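Local coordinates for polyketide synthase type I (Bacillus amyloliquefaciens, PDB 5KKU), which probably dehydrates carrier-bound beta-hydroxyacyl intermediates, acting as the N-terminal dehydratase domain of a multidomain synthase in the difficidin assembly line, at residues 125-128 with 129-132; 239-243 with 244-248; 178-181 with 182-185. All coordinates share one frame; numbering follows the deposited sequence.

Contact 1: residues 125-128 with 129-132; sequences ELNI and EAFM
N127 caps the amino end of helix 128-133 through A130, and L126, just before the cap, and F131, five residues on, form a hydrophobic staple, the apolar i to i+5 pair that often accompanies an N-cap. The stretch ends the loop after strand 107-116 and leads into the C-terminal hotdog fold.

Three hydrogen bonds start the helix. In the capping bond, A130 N gives its hydrogen to N127 OD1 at 3.0 Å and nearly straight, with an N-H...O angle of 164°. The donor stands well above the plane of the side-chain amide rather than on a lone pair. With CG anti to the backbone N (chi1 -163°), the amide of N127 folds back on the helix, and its OD1 also lies 3.4 Å from A130 CB. Two ordinary helical bonds follow, F131 N to N127 O at 3.0 Å and M132 N to I128 O at 3.1 Å. N127 is thus used twice, its side chain satisfying one amide of the first turn and its main chain the next. Among the charged groups, E129 OE2 forms a salt bridge with K133 NZ.

Apolar contacts hold the side facing strands 162-168, 172-178 and 236-248. L126 CD1 meets F131 CD2 at 4.2 Å, approaching the ring obliquely. F131 continues onto Y166, L168 and L174, while L126 also touches L174 and Y240, so the staple is backed by all three strands. I128 and M132, one turn apart, lie alongside each other, and both touch Y238; I128 CG2 is 4.1 Å from M132 SD.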
loop_
_atom_site.group_PDB
_atom_site.type_symbol
_atom_site.label_atom_id
_atom_site.label_comp_id
_atom_site.label_asym_id
_atom_site.label_seq_id
_atom_site.Cartn_x
_atom_site.Cartn_y
_atom_site.Cartn_z
ATOM N N GLU A 125 -8.472 19.961 5.656
ATOM C CA GLU A 125 -7.607 20.283 4.527
ATOM C C GLU A 125 -6.270 20.843 5.000
ATOM O O GLU A 125 -6.043 21.006 6.199
ATOM C CB GLU A 125 -8.295 21.283 3.594
ATOM C CG GLU A 125 -8.530 22.651 4.215
ATOM C CD GLU A 125 -9.325 23.572 3.311
ATOM O OE1 GLU A 125 -10.485 23.237 2.992
ATOM O OE2 GLU A 125 -8.789 24.629 2.919
ATOM N N LEU A 126 -5.387 21.136 4.050
ATOM C CA LEU A 126 -4.102 21.665 4.361
ATOM C C LEU A 126 -3.617 22.524 3.226
ATOM O O LEU A 126 -3.820 22.210 2.079
ATOM C CB LEU A 126 -3.195 20.436 4.551
ATOM C CG LEU A 126 -1.685 20.582 4.629
ATOM C CD1 LEU A 126 -1.235 21.020 6.001
ATOM C CD2 LEU A 126 -0.984 19.314 4.193
ATOM N N ASN A 127 -2.961 23.610 3.580
ATOM C CA ASN A 127 -2.387 24.481 2.601
ATOM C C ASN A 127 -1.076 23.921 2.109
ATOM O O ASN A 127 -0.071 24.116 2.730
ATOM C CB ASN A 127 -2.189 25.900 3.136
ATOM C CG ASN A 127 -1.973 26.920 2.044
ATOM O OD1 ASN A 127 -1.215 26.738 1.132
ATOM N ND2 ASN A 127 -2.662 27.993 2.151
ATOM N N ILE A 128 -1.123 23.261 0.970
ATOM C CA ILE A 128 0.024 22.599 0.398
ATOM C C ILE A 128 1.165 23.573 0.122
ATOM O O ILE A 128 2.249 23.307 0.540
ATOM C CB ILE A 128 -0.323 21.710 -0.805
ATOM C CG1 ILE A 128 -0.899 20.381 -0.361
ATOM C CG2 ILE A 128 0.901 21.301 -1.580
ATOM C CD1 ILE A 128 -2.223 20.485 0.257
ATOM N N GLU A 129 0.886 24.648 -0.573
ATOM C CA GLU A 129 1.854 25.655 -0.870
ATOM C C GLU A 129 2.529 26.237 0.360
ATOM O O GLU A 129 3.706 26.383 0.373
ATOM C CB GLU A 129 1.174 26.788 -1.547
ATOM C CG GLU A 129 1.038 26.813 -3.021
ATOM C CD GLU A 129 0.818 28.250 -3.437
ATOM O OE1 GLU A 129 -0.295 28.617 -3.767
ATOM O OE2 GLU A 129 1.756 29.040 -3.348
ATOM N N ALA A 130 1.743 26.578 1.339
ATOM C CA ALA A 130 2.272 27.136 2.526
ATOM C C ALA A 130 3.160 26.172 3.288
ATOM O O ALA A 130 4.116 26.572 3.834
ATOM C CB ALA A 130 1.171 27.667 3.402
ATOM N N PHE A 131 2.789 24.898 3.306
ATOM C CA PHE A 131 3.578 23.859 3.944
ATOM C C PHE A 131 4.934 23.761 3.302
ATOM O O PHE A 131 5.901 23.701 3.966
ATOM C CB PHE A 131 2.896 22.497 3.923
ATOM C CG PHE A 131 3.491 21.513 4.887
ATOM C CD1 PHE A 131 4.591 20.770 4.555
ATOM C CD2 PHE A 131 2.952 21.341 6.125
ATOM C CE1 PHE A 131 5.157 19.906 5.444
ATOM C CE2 PHE A 131 3.491 20.470 7.007
ATOM C CZ PHE A 131 4.594 19.734 6.666
ATOM N N MET A 132 4.968 23.733 1.991
ATOM C CA MET A 132 6.215 23.638 1.245
ATOM C C MET A 132 7.150 24.830 1.410
ATOM O O MET A 132 8.307 24.669 1.629
ATOM C CB MET A 132 5.954 23.407 -0.228
ATOM C CG MET A 132 5.507 22.018 -0.626
ATOM S SD MET A 132 4.915 21.945 -2.313
ATOM C CE MET A 132 4.987 20.236 -2.674
#

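Contact 2: residues 239-243 with 244-248; sequences TYSAK and NSRTE
S241 OG receives a weak hydrogen bond from R246 NH2, long at 3.4 Å but nearly straight (166°), and it lies at the edge of the guanidinium, in its plane. R246 reaches back this far because its chain, extended through chi2, bends at chi3 (-77°).

The next residue, A242, offers the carbonyl on which the turn closes. Its O accepts from S245 OG at 3.1 Å, in the carbonyl plane and on a lone pair, and from S245 N at 3.2 Å, which stands far above that plane. R246 NH1 adds a weak third bond to A242 O at 3.3 Å. A242 CB touches N244 OD1 at 3.6 Å.

Residues 243-245 make a short 3-10 turn, an interruption of strand 236-248 within its hairpin with strand 258-266 in the C-terminal hotdog fold. S245 OG keeps a weak bond to D262 N of that partner strand, and R246 packs on A261.

At K243, R246 N donates to K243 O at 2.9 Å, the i to i+3 bond of the turn. The K243 side chain touches F207, while R246 CB sits 3.3 Å from K243 O.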
loop_
_atom_site.group_PDB
_atom_site.type_symbol
_atom_site.label_atom_id
_atom_site.label_comp_id
_atom_site.label_asym_id
_atom_site.label_seq_id
_atom_site.Cartn_x
_atom_site.Cartn_y
_atom_site.Cartn_z
ATOM N N THR A 239 1.004 13.317 0.341
ATOM C CA THR A 239 0.834 12.502 1.483
ATOM C C THR A 239 1.283 13.191 2.770
ATOM O O THR A 239 2.429 13.386 3.002
ATOM C CB THR A 239 1.519 11.132 1.273
ATOM O OG1 THR A 239 0.913 10.463 0.166
ATOM C CG2 THR A 239 1.382 10.295 2.491
ATOM N N TYR A 240 0.354 13.552 3.612
ATOM C CA TYR A 240 0.647 14.204 4.817
ATOM C C TYR A 240 0.667 13.236 5.992
ATOM O O TYR A 240 -0.159 12.371 6.082
ATOM C CB TYR A 240 -0.388 15.268 5.043
ATOM C CG TYR A 240 -0.355 15.875 6.393
ATOM C CD1 TYR A 240 0.434 16.948 6.650
ATOM C CD2 TYR A 240 -1.125 15.401 7.391
ATOM C CE1 TYR A 240 0.492 17.501 7.869
ATOM C CE2 TYR A 240 -1.080 15.959 8.629
ATOM C CZ TYR A 240 -0.271 17.021 8.852
ATOM O OH TYR A 240 -0.188 17.576 10.037
ATOM N N SER A 241 1.594 13.415 6.898
ATOM C CA SER A 241 1.749 12.585 8.060
ATOM C C SER A 241 2.243 13.406 9.280
ATOM O O SER A 241 3.017 14.296 9.150
ATOM C CB SER A 241 2.672 11.447 7.685
ATOM O OG SER A 241 3.092 10.679 8.737
ATOM N N ALA A 242 1.703 13.119 10.449
ATOM C CA ALA A 242 2.069 13.830 11.655
ATOM C C ALA A 242 2.704 12.994 12.742
ATOM O O ALA A 242 2.337 11.901 13.005
ATOM C CB ALA A 242 0.893 14.566 12.205
ATOM N N LYS A 243 3.673 13.586 13.388
ATOM C CA LYS A 243 4.384 12.940 14.454
ATOM C C LYS A 243 3.525 12.514 15.618
ATOM O O LYS A 243 3.654 11.439 16.068
ATOM C CB LYS A 243 5.582 13.763 14.903
ATOM C CG LYS A 243 6.575 12.944 15.690
ATOM C CD LYS A 243 7.992 13.423 15.604
ATOM C CE LYS A 243 8.618 13.442 16.976
ATOM N NZ LYS A 243 7.694 14.047 17.981
ATOM N N ASN A 244 2.587 13.352 15.999
ATOM C CA ASN A 244 1.639 13.044 17.054
ATOM C C ASN A 244 0.724 11.849 16.839
ATOM O O ASN A 244 0.224 11.306 17.763
ATOM C CB ASN A 244 0.837 14.288 17.478
ATOM C CG ASN A 244 -0.375 14.528 16.646
ATOM O OD1 ASN A 244 -0.418 14.205 15.493
ATOM N ND2 ASN A 244 -1.363 15.118 17.233
ATOM N N SER A 245 0.526 11.454 15.606
ATOM C CA SER A 245 -0.193 10.286 15.230
ATOM C C SER A 245 0.656 9.026 15.246
ATOM O O SER A 245 0.174 7.989 14.950
ATOM C CB SER A 245 -0.835 10.511 13.871
ATOM O OG SER A 245 -0.095 9.942 12.815
ATOM N N ARG A 246 1.939 9.140 15.501
ATOM C CA ARG A 246 2.814 7.985 15.508
ATOM C C ARG A 246 2.994 7.416 16.900
ATOM O O ARG A 246 3.250 8.133 17.813
ATOM C CB ARG A 246 4.152 8.362 14.938
ATOM C CG ARG A 246 5.181 7.284 14.768
ATOM C CD ARG A 246 6.329 7.789 13.910
ATOM N NE ARG A 246 6.038 7.839 12.496
ATOM C CZ ARG A 246 5.249 8.731 11.914
ATOM N NH1 ARG A 246 4.696 9.679 12.620
ATOM N NH2 ARG A 246 5.010 8.682 10.629
ATOM N N THR A 247 2.836 6.115 17.047
ATOM C CA THR A 247 3.177 5.421 18.249
ATOM C C THR A 247 4.021 4.235 17.891
ATOM O O THR A 247 4.060 3.805 16.761
ATOM C CB THR A 247 1.962 4.903 19.037
ATOM O OG1 THR A 247 1.235 3.968 18.261
ATOM C CG2 THR A 247 1.073 6.035 19.490
ATOM N N GLU A 248 4.704 3.719 18.887
ATOM C CA GLU A 248 5.620 2.641 18.697
ATOM C C GLU A 248 5.871 1.795 19.931
ATOM O O GLU A 248 5.631 2.204 21.041
ATOM C CB GLU A 248 6.910 3.170 18.112
ATOM C CG GLU A 248 8.031 3.458 19.071
ATOM C CD GLU A 248 9.126 4.271 18.450
ATOM O OE1 GLU A 248 8.942 4.776 17.347
ATOM O OE2 GLU A 248 10.183 4.404 19.080
#

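Contact 3: residues 178-181 with 182-185; sequences TLSD and LAEG
The carboxylate of E184 meets L179 through OE1, which lies 3.7 Å from L179 CD1. The E184 chain bends at chi2 (56°), and this turns OE1 back to the leucine methyl, which sits obliquely off the carboxylate plane. OE1 has its polar partner in R187, with which it forms a salt bridge.

L179 CD1 also rests 3.6 Å from A183 O, and L179 CB packs against A183 CB at 3.7 Å. This buried side chain also touches A195 and F196 of helix 194-200 and H193, whose NE2 is hydrogen-bonded to A183 O.

S180 grips the helix start with two oxygens. A183 N donates to S180 OG at 3.3 Å, a long but fairly straight bond (163°), and OG is hydrogen-bonded to E157 O as well. E184 N donates to S180 O at 2.8 Å. A weak second bond joins E184 N to D181 O. G185 N donates to D181 O at 3.2 Å.

This is a serine N-cap on the short helix 181-184, following strand 172-178 of the C-terminal hotdog fold; the L179 side chain lies about 9 Å from that of D198, the predicted proton donor of the dehydratase site.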
loop_
_atom_site.group_PDB
_atom_site.type_symbol
_atom_site.label_atom_id
_atom_site.label_comp_id
_atom_site.label_asym_id
_atom_site.label_seq_id
_atom_site.Cartn_x
_atom_site.Cartn_y
_atom_site.Cartn_z
ATOM N N THR A 178 4.743 11.926 -7.652
ATOM C CA THR A 178 4.283 11.840 -9.019
ATOM C C THR A 178 4.717 10.539 -9.667
ATOM O O THR A 178 5.783 10.070 -9.462
ATOM C CB THR A 178 4.747 13.010 -9.871
ATOM O OG1 THR A 178 4.255 14.213 -9.320
ATOM C CG2 THR A 178 4.196 12.938 -11.189
ATOM N N LEU A 179 3.880 9.973 -10.499
ATOM C CA LEU A 179 4.225 8.776 -11.188
ATOM C C LEU A 179 5.209 8.992 -12.322
ATOM O O LEU A 179 5.360 10.073 -12.794
ATOM C CB LEU A 179 2.994 8.104 -11.717
ATOM C CG LEU A 179 1.807 8.008 -10.790
ATOM C CD1 LEU A 179 0.641 7.568 -11.630
ATOM C CD2 LEU A 179 2.048 7.029 -9.691
ATOM N N SER A 180 5.898 7.956 -12.728
ATOM C CA SER A 180 6.603 7.949 -13.975
ATOM C C SER A 180 5.603 7.967 -15.123
ATOM O O SER A 180 4.503 7.606 -14.937
ATOM C CB SER A 180 7.456 6.695 -14.077
ATOM O OG SER A 180 6.682 5.535 -14.172
ATOM N N ASP A 181 6.022 8.396 -16.289
ATOM C CA ASP A 181 5.117 8.478 -17.398
ATOM C C ASP A 181 4.446 7.134 -17.686
ATOM O O ASP A 181 3.269 7.081 -17.848
ATOM C CB ASP A 181 5.780 9.038 -18.630
ATOM C CG ASP A 181 6.091 10.526 -18.526
ATOM O OD1 ASP A 181 5.303 11.331 -18.032
ATOM O OD2 ASP A 181 7.152 10.898 -18.981
ATOM N N LEU A 182 5.211 6.051 -17.731
ATOM C CA LEU A 182 4.661 4.714 -17.822
ATOM C C LEU A 182 3.566 4.417 -16.792
ATOM O O LEU A 182 2.494 3.992 -17.134
ATOM C CB LEU A 182 5.758 3.683 -17.696
ATOM C CG LEU A 182 5.300 2.259 -17.607
ATOM C CD1 LEU A 182 4.865 1.813 -18.976
ATOM C CD2 LEU A 182 6.417 1.383 -17.115
ATOM N N ALA A 183 3.846 4.686 -15.527
ATOM C CA ALA A 183 2.887 4.531 -14.467
ATOM C C ALA A 183 1.709 5.437 -14.599
ATOM O O ALA A 183 0.628 5.073 -14.264
ATOM C CB ALA A 183 3.537 4.735 -13.137
ATOM N N GLU A 184 1.933 6.603 -15.156
ATOM C CA GLU A 184 0.911 7.602 -15.266
ATOM C C GLU A 184 -0.180 7.194 -16.217
ATOM O O GLU A 184 -1.307 7.534 -16.020
ATOM C CB GLU A 184 1.524 8.939 -15.639
ATOM C CG GLU A 184 0.552 9.950 -16.140
ATOM C CD GLU A 184 -0.568 10.210 -15.179
ATOM O OE1 GLU A 184 -0.332 10.187 -13.982
ATOM O OE2 GLU A 184 -1.688 10.390 -15.645
ATOM N N GLY A 185 0.160 6.426 -17.235
ATOM C CA GLY A 185 -0.797 5.988 -18.208
ATOM C C GLY A 185 -1.854 5.049 -17.658
ATOM O O GLY A 185 -2.831 4.847 -18.277
#

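Along the chain the order is contact 1, contact 3, contact 2. Contacts 1 and 2 have centres about 17 Å apart and meet directly where L126 CD2 packs on Y240 CD1 at 3.7 Å. Contact 3 stands farther off, its centre about 24 Å from that of contact 1 and 27 Å from that of contact 2, with no touch to either. All three involve the neighbouring antiparallel strands 172-178 and 236-248: helix 128-133 packs on both, contact 3 starts where 172-178 ends, and contact 2 interrupts 236-248. Contacts 1 and 2 lie away from the predicted catalytic residues, whereas contact 3 approaches D198.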